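Long-range contacts in purine nucleoside phosphorylase (PDB 6TK9), which catalyses the reversible phosphorolysis of purine nucleosides, most probably inosine and guanosine, to the free base and ribose 1-phosphate: residues 99-104 / 220-225; 138-143 / 215-220; 1-6 / 146-151; 19-24 / 64-69. All blocks are in the same frame, centred on the assembly; numbering follows the deposited sequence.

From the N terminus, residues 1-6 start helix 4-14 and meet 146-151 only after 139 intervening residues, so contact 3 closes the longest loop of the four. Nested within it, contact 4 (19-24 with 64-69) joins the entry to strand 23-27 to the corner between strands 63-66 and 68-69. Contact 1 opens at 99-104, inside the loop of contact 3, and closes beyond it at 220-225; the two therefore cross. Contact 2 (138-143 with 215-220) is nested inside contact 1, shares Arg220 and helix 213-222 with it, and also crosses contact 3. Together, contacts 1, 2 and 3 gather helices 4-14, 94-102 and 213-222 with the long loop before helix 161-173.

Contact 1: 99-104 / 220-225; sequences GFFLGA and RHLGAR
Leu222 CB stands almost exactly over the middle of the Phe100 ring, 3.9 Å from the ring centroid and 5° off the normal, a nearly ideal CH-pi contact in an interface with no hydrogen bond across it. Phe100 reaches the other helix end because its CG is anti to the backbone N (chi1 179°). Its side chain and that of Leu222 run past each other in opposite senses, bringing Phe100 CB to 3.9 Å from Leu222 CD1. At the far end of the ring, Phe100 CZ lies 3.3 Å from Leu222 O. Beyond Leu222 the chain turns back, and Ala224 CB comes 3.8 Å from Phe100 CD1. Phe101 adds a smaller touch at right angles, CE2 to Leu222 CD2 at 4.0 Å, while one face of its ring is covered by Phe100 CD2. The turn that presents Leu222 and Ala224 is tied by Arg220, whose NH1 donates to Ala224 O over 2.7 Å, close to the guanidinium plane. Gly103 and Gly223, both with positive phi, are the first residues past the two helices. This is a meeting of two helix C-termini, each finished by a Schellman motif and each leading into one of the adjacent parallel strands 106-115 and 225-235 of the alpha/beta fold.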
# COMPACT_ATOMS: atom_id res chain seq x y z
N GLY A 99 -28.06 -28.37 -6.36
CA GLY A 99 -28.48 -27.61 -7.55
C GLY A 99 -27.74 -28.09 -8.79
O GLY A 99 -28.37 -28.21 -9.85
N PHE A 100 -26.44 -28.31 -8.67
CA PHE A 100 -25.58 -28.70 -9.82
C PHE A 100 -26.02 -30.08 -10.30
O PHE A 100 -26.06 -30.31 -11.51
CB PHE A 100 -24.10 -28.65 -9.44
CG PHE A 100 -23.17 -29.06 -10.55
CD1 PHE A 100 -22.83 -28.16 -11.55
CD2 PHE A 100 -22.64 -30.33 -10.59
CE1 PHE A 100 -21.97 -28.52 -12.57
CE2 PHE A 100 -21.79 -30.70 -11.62
CZ PHE A 100 -21.46 -29.80 -12.61
N PHE A 101 -26.33 -30.97 -9.36
CA PHE A 101 -26.54 -32.41 -9.62
C PHE A 101 -27.98 -32.65 -10.06
O PHE A 101 -28.24 -33.75 -10.56
CB PHE A 101 -26.16 -33.25 -8.40
CG PHE A 101 -24.69 -33.55 -8.35
CD1 PHE A 101 -24.12 -34.43 -9.27
CD2 PHE A 101 -23.87 -32.95 -7.40
CE1 PHE A 101 -22.77 -34.70 -9.24
CE2 PHE A 101 -22.52 -33.23 -7.37
CZ PHE A 101 -21.96 -34.10 -8.29
N LEU A 102 -28.86 -31.66 -9.85
CA LEU A 102 -30.22 -31.57 -10.46
C LEU A 102 -30.10 -31.20 -11.94
O LEU A 102 -31.04 -31.53 -12.71
CB LEU A 102 -31.06 -30.52 -9.72
CG LEU A 102 -31.62 -30.95 -8.38
CD1 LEU A 102 -32.20 -29.76 -7.63
CD2 LEU A 102 -32.68 -32.03 -8.54
N GLY A 103 -29.02 -30.50 -12.33
CA GLY A 103 -28.67 -30.22 -13.74
C GLY A 103 -28.44 -28.73 -14.03
O GLY A 103 -28.10 -28.44 -15.17
N ALA A 104 -28.60 -27.82 -13.06
CA ALA A 104 -28.15 -26.42 -13.16
C ALA A 104 -26.62 -26.37 -13.31
O ALA A 104 -25.94 -26.47 -12.28
CB ALA A 104 -28.61 -25.64 -11.95
N ARG A 220 -17.04 -23.86 -8.78
CA ARG A 220 -15.92 -23.98 -9.76
C ARG A 220 -15.24 -25.34 -9.56
O ARG A 220 -14.76 -25.93 -10.56
CB ARG A 220 -14.94 -22.81 -9.65
CG ARG A 220 -15.55 -21.47 -10.04
CD ARG A 220 -15.88 -21.32 -11.51
NE ARG A 220 -14.78 -21.69 -12.38
CZ ARG A 220 -14.83 -22.62 -13.32
NH1 ARG A 220 -15.96 -23.26 -13.57
NH2 ARG A 220 -13.75 -22.91 -14.00
N HIS A 221 -15.23 -25.84 -8.33
CA HIS A 221 -14.83 -27.24 -8.01
C HIS A 221 -15.60 -28.20 -8.93
O HIS A 221 -14.96 -29.07 -9.54
CB HIS A 221 -15.05 -27.49 -6.51
CG HIS A 221 -14.75 -28.87 -6.05
ND1 HIS A 221 -15.73 -29.71 -5.55
CD2 HIS A 221 -13.58 -29.54 -5.97
CE1 HIS A 221 -15.18 -30.86 -5.20
NE2 HIS A 221 -13.87 -30.79 -5.45
N LEU A 222 -16.90 -27.96 -9.10
CA LEU A 222 -17.87 -28.82 -9.83
C LEU A 222 -17.78 -28.62 -11.34
O LEU A 222 -18.25 -29.53 -12.05
CB LEU A 222 -19.28 -28.51 -9.32
CG LEU A 222 -19.53 -29.03 -7.91
CD1 LEU A 222 -20.79 -28.42 -7.34
CD2 LEU A 222 -19.61 -30.54 -7.89
N GLY A 223 -17.23 -27.49 -11.79
CA GLY A 223 -17.07 -27.12 -13.21
C GLY A 223 -18.26 -26.32 -13.72
O GLY A 223 -18.35 -26.14 -14.94
N ALA A 224 -19.13 -25.86 -12.83
CA ALA A 224 -20.28 -24.97 -13.15
C ALA A 224 -19.75 -23.63 -13.66
O ALA A 224 -18.61 -23.27 -13.31
CB ALA A 224 -21.13 -24.79 -11.91
N ARG A 225 -20.53 -22.91 -14.47
CA ARG A 225 -20.27 -21.50 -14.81
C ARG A 225 -21.03 -20.64 -13.80
O ARG A 225 -22.07 -21.08 -13.34
CB ARG A 225 -20.73 -21.17 -16.23
CG ARG A 225 -20.18 -22.09 -17.30
CD ARG A 225 -21.11 -22.11 -18.50
NE ARG A 225 -20.87 -21.00 -19.40
CZ ARG A 225 -21.79 -20.28 -20.04
NH1 ARG A 225 -23.09 -20.49 -19.86
NH2 ARG A 225 -21.40 -19.31 -20.85

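Contact 2: 138-143 / 215-220; sequences NPLRGP and EVIALR
Asn138 OD1, 4.0 Å from Ile217 CG2, accepts the backbone N of Leu140 over 2.9 Å, with an N-H...O angle of 158° and the donor in the carbonyl plane. This Asx turn lies within a type I beta turn from Asn138 to Arg141, which Arg141 N closes by bonding to Asn138 O. The other half of the amide is held as well: ND2 bonds to Ser190 OG of the second subunit. With alanine in place of Asn138, Leu140 N and the serine hydroxyl would probably lose their side-chain partners, and the turn would be less firmly set against helix 213-222. With no hydrogen bond joining the segments, the turn packs on the helix chiefly through Ile217. Pro139 lies roughly perpendicular to the isoleucine, its CG 4.1 Å from Ile217 CG2, and also nears the backbone N of Ala218. Leu140 comes from the next position, CD1 to Ile217 CG2 at 3.8 Å, and continues onto Pro153 and onto Arg97 of helix 94-102. All five touching residues are buried, beside the subunit interface. Both branches of Ile217 take part: with CG1 beside the backbone N (chi1 -65°), CG2 faces Pro139 and Leu140 as well as Asn138 OD1, and CD1 ends 3.9 Å from Asn138 ND2.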
# COMPACT_ATOMS: atom_id res chain seq x y z
N ASN A 138 -13.06 -22.36 4.10
CA ASN A 138 -13.07 -22.84 2.70
C ASN A 138 -13.95 -24.08 2.65
O ASN A 138 -13.75 -25.04 3.38
CB ASN A 138 -11.66 -23.06 2.18
CG ASN A 138 -11.67 -23.32 0.69
OD1 ASN A 138 -12.34 -24.24 0.22
ND2 ASN A 138 -10.98 -22.48 -0.07
N PRO A 139 -14.95 -24.11 1.77
CA PRO A 139 -15.92 -25.18 1.81
C PRO A 139 -15.28 -26.50 1.38
O PRO A 139 -15.84 -27.54 1.69
CB PRO A 139 -17.00 -24.67 0.85
CG PRO A 139 -16.21 -23.86 -0.15
CD PRO A 139 -15.20 -23.13 0.70
N LEU A 140 -14.15 -26.46 0.67
CA LEU A 140 -13.50 -27.70 0.16
C LEU A 140 -12.62 -28.31 1.25
O LEU A 140 -12.06 -29.37 0.98
CB LEU A 140 -12.64 -27.38 -1.07
CG LEU A 140 -13.42 -26.82 -2.24
CD1 LEU A 140 -12.52 -26.67 -3.46
CD2 LEU A 140 -14.62 -27.70 -2.55
N ARG A 141 -12.43 -27.64 2.38
CA ARG A 141 -11.55 -28.16 3.45
C ARG A 141 -12.17 -29.47 3.94
O ARG A 141 -13.32 -29.41 4.39
CB ARG A 141 -11.36 -27.19 4.61
CG ARG A 141 -10.66 -27.86 5.79
CD ARG A 141 -10.13 -26.88 6.81
NE ARG A 141 -9.40 -27.56 7.87
CZ ARG A 141 -9.83 -27.67 9.13
NH1 ARG A 141 -10.97 -27.10 9.49
NH2 ARG A 141 -9.09 -28.30 10.03
N GLY A 142 -11.39 -30.55 3.89
CA GLY A 142 -11.78 -31.94 4.22
C GLY A 142 -11.34 -32.88 3.10
O GLY A 142 -10.55 -32.48 2.23
N PRO A 143 -11.86 -34.12 3.06
CA PRO A 143 -11.51 -35.07 2.00
C PRO A 143 -12.19 -34.63 0.70
O PRO A 143 -13.22 -34.01 0.77
CB PRO A 143 -12.03 -36.42 2.54
CG PRO A 143 -13.20 -36.04 3.44
CD PRO A 143 -12.82 -34.70 4.03
N GLU A 215 -19.90 -20.45 -2.16
CA GLU A 215 -20.72 -20.91 -3.32
C GLU A 215 -19.83 -20.86 -4.57
O GLU A 215 -19.74 -21.91 -5.27
CB GLU A 215 -22.01 -20.07 -3.44
CG GLU A 215 -22.99 -20.34 -2.31
CD GLU A 215 -23.77 -19.14 -1.78
OE1 GLU A 215 -24.70 -18.71 -2.47
OE2 GLU A 215 -23.47 -18.66 -0.68
N VAL A 216 -19.16 -19.74 -4.83
CA VAL A 216 -18.29 -19.60 -6.03
C VAL A 216 -17.23 -20.70 -6.05
O VAL A 216 -17.04 -21.29 -7.10
CB VAL A 216 -17.63 -18.22 -6.11
CG1 VAL A 216 -16.67 -18.19 -7.30
CG2 VAL A 216 -18.66 -17.11 -6.21
N ILE A 217 -16.55 -20.96 -4.93
CA ILE A 217 -15.46 -21.98 -4.82
C ILE A 217 -16.06 -23.38 -5.02
O ILE A 217 -15.50 -24.17 -5.81
CB ILE A 217 -14.70 -21.86 -3.48
CG1 ILE A 217 -13.97 -20.53 -3.37
CG2 ILE A 217 -13.76 -23.04 -3.30
CD1 ILE A 217 -13.45 -20.21 -1.99
N ALA A 218 -17.14 -23.69 -4.31
CA ALA A 218 -17.88 -24.98 -4.40
C ALA A 218 -18.27 -25.27 -5.85
O ALA A 218 -18.09 -26.43 -6.30
CB ALA A 218 -19.07 -24.97 -3.47
N LEU A 219 -18.76 -24.25 -6.57
CA LEU A 219 -19.32 -24.38 -7.93
C LEU A 219 -18.21 -24.49 -8.98
O LEU A 219 -18.43 -25.22 -9.98
CB LEU A 219 -20.26 -23.21 -8.22
CG LEU A 219 -21.65 -23.35 -7.60
CD1 LEU A 219 -22.40 -22.04 -7.62
CD2 LEU A 219 -22.45 -24.42 -8.32
N ARG A 220 -17.04 -23.86 -8.78
CA ARG A 220 -15.92 -23.98 -9.76
C ARG A 220 -15.24 -25.34 -9.56
O ARG A 220 -14.76 -25.93 -10.56
CB ARG A 220 -14.94 -22.81 -9.65
CG ARG A 220 -15.55 -21.47 -10.04
CD ARG A 220 -15.88 -21.32 -11.51
NE ARG A 220 -14.78 -21.69 -12.38
CZ ARG A 220 -14.83 -22.62 -13.32
NH1 ARG A 220 -15.96 -23.26 -13.57
NH2 ARG A 220 -13.75 -22.91 -14.00

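Contact 3: 1-6 / 146-151; sequences ELYDKI and ERLGPR
Tyr3 and Arg147 make the flat contact of this interface: the guanidinium lies on one face of the phenol ring, centres 3.8 Å apart and planes 23° from parallel, at once a stack and a cation-pi interaction. The overlap is offset toward one side of the ring, with Arg147 CZ 3.4 Å from Tyr3 CD2 and Arg147 NH1 3.4 Å from Tyr3 CE2. A bend at chi3 (-64°) turns the arginine tip onto the ring. Among charged groups, Arg147 NH2 forms a salt bridge to Asp145 OD2, which helps to fix the rotation of the guanidinium. Asp4 OD1 is a more distant opposite charge, 4.9 Å from Arg147 NH2, and may add to the local field. The apolar contacts converge on Leu148. Its CD1 meets the edge of the Tyr3 ring, 3.6 Å from Tyr3 CD1, while its CD2 lies 3.8 Å from Leu2 CD1 and meets Ile6 CD1 tip to tip at 3.9 Å. Replacing Tyr3 by an alanine would probably leave the Arg147 guanidinium without its flat support and open a gap beside Leu148 CD1. Tyr3 is the N-cap residue of helix 4-14, so the contact fastens the first turn of that helix to the loop between strand 124-133 and helix 161-173. Ile6 also rests on Phe94 and Phe101 of helix 94-102, and Leu148 continues onto that same Phe101 and onto His221 and Leu222 of helix 213-222.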
# COMPACT_ATOMS: atom_id res chain seq x y z
N GLU A 1 -20.47 -39.57 4.15
CA GLU A 1 -21.64 -39.80 3.31
C GLU A 1 -21.78 -38.65 2.27
O GLU A 1 -22.82 -38.62 1.58
CB GLU A 1 -22.85 -40.02 4.25
CG GLU A 1 -24.11 -40.61 3.58
CD GLU A 1 -25.45 -40.38 4.29
OE1 GLU A 1 -25.42 -40.29 5.51
OE2 GLU A 1 -26.53 -40.31 3.63
N LEU A 2 -20.80 -37.75 2.09
CA LEU A 2 -20.94 -36.55 1.21
C LEU A 2 -20.82 -36.99 -0.24
O LEU A 2 -19.79 -37.60 -0.61
CB LEU A 2 -19.87 -35.50 1.55
CG LEU A 2 -19.94 -34.11 0.89
CD1 LEU A 2 -19.34 -34.10 -0.50
CD2 LEU A 2 -21.34 -33.50 0.89
N TYR A 3 -21.83 -36.67 -1.04
CA TYR A 3 -22.12 -37.29 -2.36
C TYR A 3 -23.34 -38.18 -2.17
O TYR A 3 -24.30 -37.96 -2.90
CB TYR A 3 -21.01 -38.15 -2.97
CG TYR A 3 -21.40 -38.68 -4.33
CD1 TYR A 3 -21.39 -37.85 -5.44
CD2 TYR A 3 -21.88 -39.97 -4.49
CE1 TYR A 3 -21.79 -38.30 -6.69
CE2 TYR A 3 -22.30 -40.43 -5.73
CZ TYR A 3 -22.25 -39.59 -6.84
OH TYR A 3 -22.63 -40.03 -8.07
N ASP A 4 -23.28 -39.13 -1.23
CA ASP A 4 -24.44 -39.99 -0.85
C ASP A 4 -25.50 -39.08 -0.21
O ASP A 4 -26.69 -39.28 -0.48
CB ASP A 4 -23.99 -41.20 -0.01
CG ASP A 4 -23.06 -42.15 -0.76
OD1 ASP A 4 -23.23 -42.31 -1.98
OD2 ASP A 4 -22.16 -42.71 -0.13
N LYS A 5 -25.06 -38.08 0.55
CA LYS A 5 -25.91 -37.01 1.13
C LYS A 5 -26.55 -36.20 -0.01
O LYS A 5 -27.73 -35.84 0.13
CB LYS A 5 -25.08 -36.05 1.99
CG LYS A 5 -24.95 -36.38 3.46
CD LYS A 5 -24.45 -35.19 4.28
CE LYS A 5 -24.01 -35.54 5.69
NZ LYS A 5 -23.11 -34.50 6.25
N ILE A 6 -25.77 -35.87 -1.04
CA ILE A 6 -26.23 -35.08 -2.22
C ILE A 6 -27.32 -35.87 -2.93
O ILE A 6 -28.40 -35.31 -3.15
CB ILE A 6 -25.04 -34.72 -3.15
CG1 ILE A 6 -24.14 -33.67 -2.52
CG2 ILE A 6 -25.52 -34.27 -4.52
CD1 ILE A 6 -22.87 -33.42 -3.33
N GLU A 146 -13.36 -37.20 -6.00
CA GLU A 146 -13.01 -36.91 -7.42
C GLU A 146 -14.29 -36.83 -8.27
O GLU A 146 -14.22 -36.27 -9.38
CB GLU A 146 -12.10 -37.98 -8.01
CG GLU A 146 -10.75 -38.07 -7.35
CD GLU A 146 -9.68 -37.21 -8.01
OE1 GLU A 146 -9.97 -36.02 -8.29
OE2 GLU A 146 -8.58 -37.75 -8.26
N ARG A 147 -15.39 -37.42 -7.81
CA ARG A 147 -16.68 -37.44 -8.54
C ARG A 147 -17.28 -36.04 -8.59
O ARG A 147 -17.99 -35.76 -9.57
CB ARG A 147 -17.70 -38.38 -7.90
CG ARG A 147 -17.33 -39.85 -8.03
CD ARG A 147 -18.24 -40.79 -7.27
NE ARG A 147 -18.20 -40.59 -5.84
CZ ARG A 147 -18.84 -41.37 -4.97
NH1 ARG A 147 -19.55 -42.39 -5.40
NH2 ARG A 147 -18.76 -41.13 -3.68
N LEU A 148 -17.03 -35.20 -7.58
CA LEU A 148 -17.49 -33.79 -7.58
C LEU A 148 -16.54 -32.92 -8.42
O LEU A 148 -17.04 -32.20 -9.29
CB LEU A 148 -17.61 -33.25 -6.16
CG LEU A 148 -18.93 -33.58 -5.48
CD1 LEU A 148 -19.07 -35.08 -5.35
CD2 LEU A 148 -19.04 -32.89 -4.13
N GLY A 149 -15.23 -33.02 -8.17
CA GLY A 149 -14.20 -32.17 -8.80
C GLY A 149 -12.81 -32.48 -8.25
O GLY A 149 -12.64 -33.44 -7.49
N PRO A 150 -11.78 -31.68 -8.64
CA PRO A 150 -10.38 -31.96 -8.27
C PRO A 150 -10.04 -31.46 -6.86
O PRO A 150 -10.74 -30.57 -6.39
CB PRO A 150 -9.60 -31.21 -9.35
CG PRO A 150 -10.45 -29.98 -9.62
CD PRO A 150 -11.89 -30.45 -9.46
N ARG A 151 -9.00 -32.03 -6.25
CA ARG A 151 -8.43 -31.68 -4.91
C ARG A 151 -8.06 -30.19 -4.83
O ARG A 151 -8.30 -29.61 -3.79
CB ARG A 151 -7.19 -32.54 -4.63
CG ARG A 151 -6.39 -32.18 -3.39
CD ARG A 151 -7.05 -32.53 -2.06
NE ARG A 151 -8.18 -31.68 -1.69
CZ ARG A 151 -8.89 -31.80 -0.57
NH1 ARG A 151 -8.58 -32.74 0.32
NH2 ARG A 151 -9.90 -30.98 -0.33

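Contact 4: 19-24 / 64-69; sequences FVPEVG and LVLGRL
Phe19 lays the far end of its ring against the backbone of Gly67, with Phe19 CE2 3.1 Å from Gly67 O; CZ also nears that oxygen, and CE2 nears Gly67 N. The approach is oblique, and the ring carbons touch the peptide groups on both sides of the glycine. A chi1 of -166° sends the ring out opposite the backbone N, across to the corner between strands 63-66 and 68-69. A CB at Gly67 would point away from Phe19, so the ring meets main chain there. The ring and the Leu66 side chain lie alongside each other, pointing opposite ways, with Phe19 CD2 4.1 Å from Leu66 CB. Leu66 CD2 then reaches the backbone of the other segment, 3.6 Å from Phe19 O and 4.0 Å from Pro21 CD. Arg68 adds a looser contact, at the ring edge: NH1 comes 4.1 Å from Phe19 CE1, with the guanidinium turned 86° from the ring plane, so the charge does not lie over the pi face. The Arg68 chain folds at its third torsion (chi3 -78°), which brings NH1 to the ring. No hydrogen bond joins the two segments, which are linked through a third element instead: strand 72-78 runs parallel to strand 23-27 and antiparallel to 63-66 and 68-69. Phe19 also rests on Pro73 of that strand and on Val41 of strand 39-45, while Leu66 reaches Leu75 and Ala42 of the same two strands.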
# COMPACT_ATOMS: atom_id res chain seq x y z
N PHE A 19 -38.78 -32.29 -13.21
CA PHE A 19 -38.37 -31.02 -13.88
C PHE A 19 -36.85 -30.83 -13.72
O PHE A 19 -36.36 -30.76 -12.59
CB PHE A 19 -39.12 -29.81 -13.33
CG PHE A 19 -39.03 -28.55 -14.16
CD1 PHE A 19 -39.79 -28.39 -15.31
CD2 PHE A 19 -38.20 -27.50 -13.79
CE1 PHE A 19 -39.73 -27.22 -16.06
CE2 PHE A 19 -38.13 -26.34 -14.53
CZ PHE A 19 -38.90 -26.20 -15.67
N VAL A 20 -36.16 -30.74 -14.86
CA VAL A 20 -34.70 -30.51 -14.98
C VAL A 20 -34.46 -29.03 -15.25
O VAL A 20 -34.85 -28.51 -16.29
CB VAL A 20 -34.09 -31.40 -16.09
CG1 VAL A 20 -32.57 -31.34 -16.10
CG2 VAL A 20 -34.55 -32.85 -15.99
N PRO A 21 -33.80 -28.29 -14.33
CA PRO A 21 -33.44 -26.90 -14.56
C PRO A 21 -32.12 -26.79 -15.35
O PRO A 21 -31.29 -27.65 -15.21
CB PRO A 21 -33.22 -26.40 -13.14
CG PRO A 21 -32.56 -27.59 -12.47
CD PRO A 21 -33.31 -28.77 -13.02
N GLU A 22 -31.97 -25.71 -16.11
CA GLU A 22 -30.74 -25.37 -16.86
C GLU A 22 -29.94 -24.31 -16.10
O GLU A 22 -28.73 -24.26 -16.29
CB GLU A 22 -31.10 -24.86 -18.26
CG GLU A 22 -31.48 -26.00 -19.18
CD GLU A 22 -32.18 -25.64 -20.48
OE1 GLU A 22 -32.37 -24.42 -20.75
OE2 GLU A 22 -32.54 -26.58 -21.21
N VAL A 23 -30.60 -23.50 -15.28
CA VAL A 23 -29.99 -22.29 -14.67
C VAL A 23 -30.37 -22.26 -13.20
O VAL A 23 -31.55 -22.32 -12.87
CB VAL A 23 -30.41 -21.01 -15.41
CG1 VAL A 23 -29.84 -19.76 -14.74
CG2 VAL A 23 -30.00 -21.04 -16.88
N GLY A 24 -29.34 -22.19 -12.35
CA GLY A 24 -29.47 -21.93 -10.91
C GLY A 24 -29.45 -20.45 -10.70
O GLY A 24 -28.80 -19.77 -11.46
N LEU A 64 -36.74 -23.80 -1.93
CA LEU A 64 -36.23 -24.19 -3.27
C LEU A 64 -37.40 -24.14 -4.26
O LEU A 64 -38.43 -24.77 -3.99
CB LEU A 64 -35.60 -25.58 -3.21
CG LEU A 64 -34.81 -25.93 -4.47
CD1 LEU A 64 -33.57 -25.05 -4.57
CD2 LEU A 64 -34.43 -27.41 -4.49
N VAL A 65 -37.26 -23.41 -5.36
CA VAL A 65 -38.31 -23.24 -6.40
C VAL A 65 -37.77 -23.76 -7.73
O VAL A 65 -36.75 -23.23 -8.20
CB VAL A 65 -38.74 -21.77 -6.50
CG1 VAL A 65 -39.61 -21.53 -7.72
CG2 VAL A 65 -39.44 -21.29 -5.24
N LEU A 66 -38.43 -24.77 -8.30
CA LEU A 66 -38.21 -25.24 -9.69
C LEU A 66 -39.34 -24.72 -10.56
O LEU A 66 -40.51 -24.77 -10.11
CB LEU A 66 -38.15 -26.77 -9.71
CG LEU A 66 -36.89 -27.38 -9.09
CD1 LEU A 66 -37.24 -28.32 -7.96
CD2 LEU A 66 -36.05 -28.10 -10.13
N GLY A 67 -39.02 -24.20 -11.74
CA GLY A 67 -40.02 -23.63 -12.65
C GLY A 67 -39.45 -22.92 -13.86
O GLY A 67 -38.32 -23.22 -14.31
N ARG A 68 -40.26 -22.02 -14.41
CA ARG A 68 -39.98 -21.31 -15.68
C ARG A 68 -39.96 -19.82 -15.34
O ARG A 68 -40.86 -19.36 -14.63
CB ARG A 68 -41.04 -21.72 -16.72
CG ARG A 68 -40.65 -21.47 -18.17
CD ARG A 68 -41.52 -22.28 -19.11
NE ARG A 68 -41.08 -23.67 -19.13
CZ ARG A 68 -40.03 -24.13 -19.82
NH1 ARG A 68 -39.69 -25.41 -19.74
NH2 ARG A 68 -39.30 -23.33 -20.59
N LEU A 69 -38.89 -19.13 -15.73
CA LEU A 69 -38.72 -17.67 -15.56
C LEU A 69 -38.10 -17.19 -16.87
O LEU A 69 -37.23 -17.92 -17.36
CB LEU A 69 -37.84 -17.42 -14.34
CG LEU A 69 -37.62 -15.96 -13.94
CD1 LEU A 69 -38.92 -15.30 -13.52
CD2 LEU A 69 -36.59 -15.88 -12.83